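PDB 2INV: inulin fructotransferase, which catalyses intramolecular fructosyl transfer, probably cleaving inulin from the chain end to release a cyclic di-fructose anhydride. Local coordinates for residues Q31-I34 and G35-I38. Sequence-based numbering, arbitrary orientation.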
loop_
_atom_site.group_PDB
_atom_site.type_symbol
_atom_site.label_atom_id
_atom_site.label_comp_id
_atom_site.label_asym_id
_atom_site.label_seq_id
_atom_site.Cartn_x
_atom_site.Cartn_y
_atom_site.Cartn_z
ATOM N N GLN A 31 25.837 6.515 21.707
ATOM C CA GLN A 31 25.902 7.958 21.490
ATOM C C GLN A 31 27.179 8.406 20.780
ATOM O O GLN A 31 27.132 9.256 19.893
ATOM C CB GLN A 31 25.775 8.713 22.821
ATOM C CG GLN A 31 24.386 8.670 23.449
ATOM C CD GLN A 31 24.256 9.631 24.610
ATOM O OE1 GLN A 31 24.599 10.816 24.500
ATOM N NE2 GLN A 31 23.759 9.129 25.736
ATOM N N SER A 32 28.319 7.842 21.171
ATOM C CA SER A 32 29.591 8.222 20.557
ATOM C C SER A 32 29.876 7.464 19.253
ATOM O O SER A 32 30.426 8.036 18.315
ATOM C CB SER A 32 30.751 8.037 21.545
ATOM O OG SER A 32 31.032 6.673 21.777
ATOM N N ASP A 33 29.525 6.181 19.199
ATOM C CA ASP A 33 29.713 5.393 17.983
ATOM C C ASP A 33 28.791 4.182 17.980
ATOM O O ASP A 33 29.197 3.077 18.327
ATOM C CB ASP A 33 31.160 4.924 17.840
ATOM C CG ASP A 33 31.485 4.478 16.417
ATOM O OD1 ASP A 33 30.552 4.425 15.581
ATOM O OD2 ASP A 33 32.667 4.179 16.123
ATOM N N ILE A 34 27.542 4.400 17.585
ATOM C CA ILE A 34 26.571 3.320 17.533
ATOM C C ILE A 34 27.031 2.281 16.520
ATOM O O ILE A 34 26.618 1.133 16.558
ATOM C CB ILE A 34 25.160 3.838 17.151
ATOM C CG1 ILE A 34 24.132 2.713 17.324
ATOM C CG2 ILE A 34 25.163 4.354 15.724
ATOM C CD1 ILE A 34 22.698 3.190 17.334
ATOM N N GLY A 35 27.905 2.702 15.614
ATOM C CA GLY A 35 28.428 1.794 14.611
ATOM C C GLY A 35 29.254 0.724 15.301
ATOM O O GLY A 35 29.089 -0.467 15.040
ATOM N N ALA A 36 30.131 1.157 16.202
ATOM C CA ALA A 36 30.979 0.243 16.950
ATOM C C ALA A 36 30.133 -0.709 17.781
ATOM O O ALA A 36 30.426 -1.907 17.863
ATOM C CB ALA A 36 31.927 1.030 17.854
ATOM N N VAL A 37 29.086 -0.162 18.395
ATOM C CA VAL A 37 28.171 -0.925 19.234
ATOM C C VAL A 37 27.471 -2.033 18.469
ATOM O O VAL A 37 27.455 -3.184 18.908
ATOM C CB VAL A 37 27.099 -0.002 19.850
ATOM C CG1 VAL A 37 26.162 -0.797 20.733
ATOM C CG2 VAL A 37 27.775 1.106 20.644
ATOM N N ILE A 38 26.886 -1.690 17.327
ATOM C CA ILE A 38 26.179 -2.682 16.534
ATOM C C ILE A 38 27.138 -3.746 16.010
ATOM O O ILE A 38 26.803 -4.930 15.997
ATOM C CB ILE A 38 25.416 -2.029 15.368
ATOM C CG1 ILE A 38 24.424 -1.010 15.931
ATOM C CG2 ILE A 38 24.679 -3.088 14.566
ATOM C CD1 ILE A 38 23.654 -0.240 14.879
#
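The carboxylate of D33 reaches forward to the backbone N-H groups of G35 and A36. D33 OD1 takes two weak bonds, one from G35 N at 3.2 Å and one from A36 N at 3.4 Å, the former well bent. G35, with no side chain, lets D33 OD1 come close to its backbone. With CG anti to the backbone N (chi1 -163°), the carboxylate lies beside its own carbonyl carbon, which brings OD1 to these amides and leaves OD2 beside A36 CB. The aspartate plays an N-cap-like role at a kink inside helix 30-48, where the helix restarts: its backbone is extended (phi -158°, psi 82°), the helical angles resume at I34, and OD1 accepts from the amides of G35 and A36, which have no backbone bond to the preceding turn. A short acidic side chain suits that place, since its charge probably also interacts favourably with the N-terminal end of the helical part that starts here. Regular i to i+4 bonding begins with V37 N to D33 O, 3.2 Å, and follows with I38 N to I34 O, 2.9 Å. Helix 30-48 covers the N-terminal end of the right-handed parallel beta-helix, the fold of the pectate lyase-like clan. D33 also links the helix to the body of the protein, because OD1 accepts from H70 N and OD2 is hydrogen-bonded to T71 OG1. I34 and I38 pack against each other one turn apart. I34 CG1, set anti to the backbone N, lies 3.9 Å from I38 CD1, and I38 CG1 is 3.1 Å from I34 O. Beyond each other these branched apolar chains meet strands 58-62 and 65-69 of the beta-helix, I34 packing on I62, Y67 and L69 and I38 on I60.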